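Local structure of DUF269-containing protein (Cyanothece sp. ATCC 51142, 3NJ2) at residues Asp80-Phe93 with Val132-Phe144. The protein is of unknown function, but belongs to the DUF269 family and is associated with nitrogen fixation in this cyanobacterium. Residues are numbered along the deposited sequence; the frame is centred on the assembly and turned at random.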
loop_
_atom_site.group_PDB
_atom_site.type_symbol
_atom_site.label_atom_id
_atom_site.label_comp_id
_atom_site.label_asym_id
_atom_site.label_seq_id
_atom_site.Cartn_x
_atom_site.Cartn_y
_atom_site.Cartn_z
ATOM N N ASP B 80 9.325 15.539 0.546
ATOM C CA ASP B 80 8.418 14.443 0.184
ATOM C C ASP B 80 8.741 14.154 -1.263
ATOM O O ASP B 80 9.314 15.004 -1.959
ATOM C CB ASP B 80 6.921 14.877 0.287
ATOM C CG ASP B 80 6.254 14.483 1.622
ATOM O OD1 ASP B 80 6.978 14.211 2.614
ATOM O OD2 ASP B 80 4.975 14.468 1.670
ATOM N N ILE B 81 8.387 12.960 -1.729
ATOM C CA ILE B 81 8.743 12.654 -3.105
ATOM C C ILE B 81 7.984 13.555 -4.095
ATOM O O ILE B 81 6.791 13.777 -3.888
ATOM C CB ILE B 81 8.455 11.168 -3.393
ATOM C CG1 ILE B 81 8.978 10.789 -4.794
ATOM C CG2 ILE B 81 6.945 10.795 -3.211
ATOM C CD1 ILE B 81 8.901 9.282 -5.095
ATOM N N ASP B 82 8.679 14.056 -5.137
ATOM C CA ASP B 82 7.925 14.732 -6.215
ATOM C C ASP B 82 6.704 13.876 -6.720
ATOM O O ASP B 82 6.883 12.658 -7.023
ATOM C CB ASP B 82 8.806 15.062 -7.376
ATOM C CG ASP B 82 8.015 15.672 -8.456
ATOM O OD1 ASP B 82 7.523 16.820 -8.259
ATOM O OD2 ASP B 82 7.831 14.965 -9.458
ATOM N N PRO B 83 5.486 14.463 -6.811
ATOM C CA PRO B 83 4.380 13.634 -7.287
ATOM C C PRO B 83 4.580 13.080 -8.677
ATOM O O PRO B 83 3.949 12.072 -8.947
ATOM C CB PRO B 83 3.167 14.590 -7.318
ATOM C CG PRO B 83 3.400 15.450 -6.073
ATOM C CD PRO B 83 4.964 15.662 -6.100
ATOM N N THR B 84 5.348 13.743 -9.557
ATOM C CA THR B 84 5.616 13.163 -10.891
ATOM C C THR B 84 6.465 11.874 -10.800
ATOM O O THR B 84 6.229 10.881 -11.532
ATOM C CB THR B 84 6.230 14.187 -11.826
ATOM O OG1 THR B 84 5.253 15.217 -12.010
ATOM C CG2 THR B 84 6.636 13.572 -13.130
ATOM N N THR B 85 7.498 11.907 -9.951
ATOM C CA THR B 85 8.369 10.743 -9.728
ATOM C C THR B 85 7.491 9.629 -9.118
ATOM O O THR B 85 7.612 8.451 -9.515
ATOM C CB THR B 85 9.517 11.059 -8.770
ATOM O OG1 THR B 85 10.385 12.013 -9.416
ATOM C CG2 THR B 85 10.398 9.770 -8.587
ATOM N N LYS B 86 6.648 9.985 -8.150
ATOM C CA LYS B 86 5.723 9.008 -7.550
ATOM C C LYS B 86 4.807 8.349 -8.611
ATOM O O LYS B 86 4.650 7.119 -8.621
ATOM C CB LYS B 86 4.913 9.613 -6.430
ATOM C CG LYS B 86 3.997 8.655 -5.833
ATOM C CD LYS B 86 3.238 9.275 -4.680
ATOM C CE LYS B 86 2.540 8.192 -3.904
ATOM N NZ LYS B 86 2.026 8.808 -2.615
ATOM N N LEU B 87 4.326 9.190 -9.534
ATOM C CA LEU B 87 3.493 8.710 -10.654
ATOM C C LEU B 87 4.327 7.818 -11.587
ATOM O O LEU B 87 3.783 6.780 -12.049
ATOM C CB LEU B 87 2.880 9.958 -11.385
ATOM C CG LEU B 87 1.904 9.472 -12.490
ATOM C CD1 LEU B 87 0.728 8.578 -12.070
ATOM C CD2 LEU B 87 1.270 10.724 -13.116
ATOM N N ARG B 88 5.600 8.093 -11.815
ATOM C CA ARG B 88 6.479 7.135 -12.561
ATOM C C ARG B 88 6.568 5.804 -11.880
ATOM O O ARG B 88 6.463 4.806 -12.543
ATOM C CB ARG B 88 7.948 7.600 -12.880
ATOM C CG ARG B 88 7.956 8.720 -13.956
ATOM C CD ARG B 88 9.311 8.845 -14.543
ATOM N NE ARG B 88 10.274 9.236 -13.476
ATOM C CZ ARG B 88 10.412 10.491 -13.034
ATOM N NH1 ARG B 88 9.680 11.490 -13.552
ATOM N NH2 ARG B 88 11.280 10.776 -12.061
ATOM N N ILE B 89 6.760 5.794 -10.573
ATOM C CA ILE B 89 6.868 4.502 -9.925
ATOM C C ILE B 89 5.493 3.824 -9.969
ATOM O O ILE B 89 5.496 2.584 -10.241
ATOM C CB ILE B 89 7.198 4.715 -8.437
ATOM C CG1 ILE B 89 8.486 5.451 -8.309
ATOM C CG2 ILE B 89 7.273 3.327 -7.674
ATOM C CD1 ILE B 89 8.858 5.861 -6.874
ATOM N N LEU B 90 4.342 4.512 -9.795
ATOM C CA LEU B 90 3.022 3.870 -9.911
ATOM C C LEU B 90 2.834 3.292 -11.313
ATOM O O LEU B 90 2.430 2.122 -11.436
ATOM C CB LEU B 90 1.965 4.907 -9.575
ATOM C CG LEU B 90 0.586 4.536 -9.101
ATOM C CD1 LEU B 90 0.620 3.407 -8.064
ATOM C CD2 LEU B 90 0.070 5.824 -8.449
ATOM N N CYS B 91 3.285 4.018 -12.333
ATOM C CA CYS B 91 3.094 3.529 -13.694
ATOM C C CYS B 91 3.928 2.323 -14.034
ATOM O O CYS B 91 3.440 1.385 -14.719
ATOM C CB CYS B 91 3.353 4.628 -14.723
ATOM S SG CYS B 91 1.939 5.857 -14.789
ATOM N N TYR B 92 5.141 2.252 -13.476
ATOM C CA TYR B 92 6.002 1.071 -13.564
ATOM C C TYR B 92 5.318 -0.135 -12.996
ATOM O O TYR B 92 5.182 -1.204 -13.690
ATOM C CB TYR B 92 7.328 1.373 -12.828
ATOM C CG TYR B 92 8.331 0.266 -12.819
ATOM C CD1 TYR B 92 9.129 -0.015 -13.965
ATOM C CD2 TYR B 92 8.547 -0.476 -11.676
ATOM C CE1 TYR B 92 10.115 -1.027 -13.956
ATOM C CE2 TYR B 92 9.537 -1.421 -11.654
ATOM C CZ TYR B 92 10.300 -1.696 -12.805
ATOM O OH TYR B 92 11.227 -2.695 -12.760
ATOM N N PHE B 93 4.781 -0.013 -11.786
ATOM C CA PHE B 93 4.104 -1.171 -11.184
ATOM C C PHE B 93 2.782 -1.513 -11.849
ATOM O O PHE B 93 2.411 -2.686 -11.870
ATOM C CB PHE B 93 4.104 -1.103 -9.643
ATOM C CG PHE B 93 5.511 -1.289 -9.088
ATOM C CD1 PHE B 93 6.020 -2.584 -9.001
ATOM C CD2 PHE B 93 6.306 -0.176 -8.636
ATOM C CE1 PHE B 93 7.277 -2.722 -8.596
ATOM C CE2 PHE B 93 7.619 -0.349 -8.240
ATOM C CZ PHE B 93 8.099 -1.646 -8.213
ATOM N N VAL B 132 3.393 -8.964 -6.514
ATOM C CA VAL B 132 4.664 -8.185 -6.398
ATOM C C VAL B 132 4.591 -7.652 -5.005
ATOM O O VAL B 132 3.548 -7.153 -4.599
ATOM C CB VAL B 132 4.712 -6.999 -7.340
ATOM C CG1 VAL B 132 5.975 -6.122 -7.016
ATOM C CG2 VAL B 132 4.732 -7.483 -8.754
ATOM N N SER B 133 5.686 -7.784 -4.235
ATOM C CA SER B 133 5.700 -7.156 -2.884
ATOM C C SER B 133 7.123 -6.662 -2.661
ATOM O O SER B 133 7.942 -7.352 -1.971
ATOM C CB SER B 133 5.166 -8.038 -1.754
ATOM O OG SER B 133 5.668 -9.348 -1.916
ATOM N N ARG B 134 7.396 -5.469 -3.212
ATOM C CA ARG B 134 8.741 -4.904 -3.372
ATOM C C ARG B 134 9.025 -3.758 -2.391
ATOM O O ARG B 134 8.340 -2.746 -2.358
ATOM C CB ARG B 134 8.912 -4.406 -4.797
ATOM C CG ARG B 134 10.299 -4.042 -5.098
ATOM C CD ARG B 134 10.516 -4.267 -6.585
ATOM N NE ARG B 134 11.856 -3.830 -6.940
ATOM C CZ ARG B 134 12.907 -4.638 -7.037
ATOM N NH1 ARG B 134 12.798 -5.954 -6.831
ATOM N NH2 ARG B 134 14.076 -4.112 -7.392
ATOM N N SER B 135 10.090 -3.915 -1.599
ATOM C CA SER B 135 10.563 -2.825 -0.712
ATOM C C SER B 135 11.255 -1.749 -1.549
ATOM O O SER B 135 12.137 -2.101 -2.365
ATOM C CB SER B 135 11.579 -3.462 0.216
ATOM O OG SER B 135 12.094 -2.503 1.138
ATOM N N LEU B 136 10.783 -0.501 -1.398
ATOM C CA LEU B 136 11.253 0.700 -2.074
ATOM C C LEU B 136 12.053 1.575 -1.105
ATOM O O LEU B 136 11.688 1.730 0.069
ATOM C CB LEU B 136 10.096 1.571 -2.593
ATOM C CG LEU B 136 9.133 0.800 -3.474
ATOM C CD1 LEU B 136 7.949 1.721 -3.843
ATOM C CD2 LEU B 136 9.868 0.159 -4.657
ATOM N N ARG B 137 13.214 2.037 -1.548
ATOM C CA ARG B 137 14.049 2.871 -0.714
ATOM C C ARG B 137 14.574 3.991 -1.644
ATOM O O ARG B 137 14.764 3.741 -2.888
ATOM C CB ARG B 137 15.189 2.040 -0.013
ATOM C CG ARG B 137 16.243 1.552 -0.884
ATOM C CD ARG B 137 17.367 0.775 -0.111
ATOM N NE ARG B 137 18.464 0.504 -1.013
ATOM C CZ ARG B 137 19.330 -0.506 -0.932
ATOM N NH1 ARG B 137 19.268 -1.418 0.034
ATOM N NH2 ARG B 137 20.276 -0.598 -1.855
ATOM N N ASP B 138 14.842 5.184 -1.061
ATOM C CA ASP B 138 15.455 6.312 -1.846
ATOM C C ASP B 138 14.594 6.560 -3.077
ATOM O O ASP B 138 15.158 6.753 -4.158
ATOM C CB ASP B 138 16.905 5.942 -2.294
ATOM C CG ASP B 138 17.790 5.580 -1.074
ATOM O OD1 ASP B 138 17.387 5.941 0.072
ATOM O OD2 ASP B 138 18.781 4.914 -1.298
ATOM N N ALA B 139 13.244 6.547 -2.882
ATOM C CA ALA B 139 12.336 6.533 -4.042
ATOM C C ALA B 139 12.500 7.782 -4.910
ATOM O O ALA B 139 12.264 7.750 -6.134
ATOM C CB ALA B 139 10.964 6.426 -3.580
ATOM N N HIS B 140 12.970 8.888 -4.327
ATOM C CA HIS B 140 13.186 10.136 -5.136
ATOM C C HIS B 140 14.133 9.834 -6.307
ATOM O O HIS B 140 14.053 10.522 -7.346
ATOM C CB HIS B 140 13.851 11.241 -4.273
ATOM C CG HIS B 140 13.148 11.526 -2.988
ATOM N ND1 HIS B 140 12.840 10.570 -2.024
ATOM C CD2 HIS B 140 12.626 12.687 -2.529
ATOM C CE1 HIS B 140 12.212 11.157 -1.010
ATOM N NE2 HIS B 140 12.037 12.438 -1.313
ATOM N N ARG B 141 15.102 8.914 -6.137
ATOM C CA ARG B 141 16.145 8.529 -7.128
ATOM C C ARG B 141 15.710 7.411 -8.110
ATOM O O ARG B 141 16.583 6.803 -8.735
ATOM C CB ARG B 141 17.351 8.065 -6.368
ATOM C CG ARG B 141 17.931 9.199 -5.479
ATOM C CD ARG B 141 19.240 8.768 -4.799
ATOM N NE ARG B 141 19.631 9.876 -3.920
ATOM C CZ ARG B 141 20.567 9.773 -2.975
ATOM N NH1 ARG B 141 21.169 8.602 -2.770
ATOM N NH2 ARG B 141 20.914 10.852 -2.287
ATOM N N PHE B 142 14.384 7.111 -8.109
ATOM C CA PHE B 142 13.848 5.993 -8.940
ATOM C C PHE B 142 14.322 6.187 -10.360
ATOM O O PHE B 142 14.159 7.266 -10.946
ATOM C CB PHE B 142 12.335 5.978 -8.886
ATOM C CG PHE B 142 11.734 4.843 -9.594
ATOM C CD1 PHE B 142 11.801 3.545 -9.053
ATOM C CD2 PHE B 142 11.160 5.064 -10.839
ATOM C CE1 PHE B 142 11.209 2.483 -9.738
ATOM C CE2 PHE B 142 10.549 4.036 -11.501
ATOM C CZ PHE B 142 10.627 2.754 -11.009
ATOM N N GLY B 143 14.808 5.109 -10.936
ATOM C CA GLY B 143 15.294 5.200 -12.327
ATOM C C GLY B 143 16.284 4.083 -12.625
ATOM O O GLY B 143 16.639 3.264 -11.720
ATOM N N PHE B 144 16.690 4.008 -13.911
ATOM C CA PHE B 144 17.510 2.911 -14.413
ATOM C C PHE B 144 18.632 3.375 -15.299
ATOM O O PHE B 144 18.506 4.402 -15.963
ATOM C CB PHE B 144 16.625 1.931 -15.213
ATOM C CG PHE B 144 15.429 1.378 -14.410
ATOM C CD1 PHE B 144 15.513 0.157 -13.763
ATOM C CD2 PHE B 144 14.273 2.171 -14.222
ATOM C CE1 PHE B 144 14.390 -0.284 -12.987
ATOM C CE2 PHE B 144 13.181 1.733 -13.408
ATOM C CZ PHE B 144 13.254 0.493 -12.827
HETATM O O HOH W 1 12.571 12.738 -8.036
HETATM O O HOH W 2 13.820 9.906 -10.143
HETATM O O HOH W 3 12.788 7.896 -13.092
#
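Ile89 sets its CG1 over one face of the Phe142 ring. Ile89 CG1 sits 3.7 Å from the centroid of the Phe142 ring and close to its normal, a CH-pi contact. With CG1 turned beside the backbone N, Ile89 CD1 runs on to Ala139 CB at 4.0 Å, and CG2 is left to meet Leu136 CD1. Phe142, its CG anti to its own N (chi1 -176°), holds its ring against the helix: while Ile89 covers a face, the CZ edge points at the face of Tyr92, a T-shaped pair with planes 70° apart and Phe142 CZ 3.8 Å from Tyr92 CG. The outer part of the tyrosine, from CE1 to OH, leans on Phe144 CZ, completing an aromatic cluster. One turn beyond Ile89, Phe93 takes Arg134 CD at its ring edge, 3.9 Å from Phe93 CZ, and meets Val132 CG1 with CE1.

At the other end Ile81 passes its CA over one face of the His140 imidazole, whose NE2 is hydrogen-bonded to Gly79 O, and its CD1 reaches Ala139 CB. No direct hydrogen bond joins the two segments; water does that work. One water links Thr85 OG1 to His140 O at 2.7 and 2.8 Å, a second joins Arg88 NH2 to the carbonyls of His140 and Phe142, and a third bridges Arg88 NE and Phe142 O. Asp82 caps the helix start, its OD2 accepting from Thr85 N.

Helix 83-104 thus packs on the antiparallel sheet, its 83-93 part running at 148° to strand 132-136, with Leu114 of strand 109-114 and Ala122 of strand 120-126 extending the apolar layer, while Leu150 and Gln153 of helix 147-167 touch Tyr92 and Phe144.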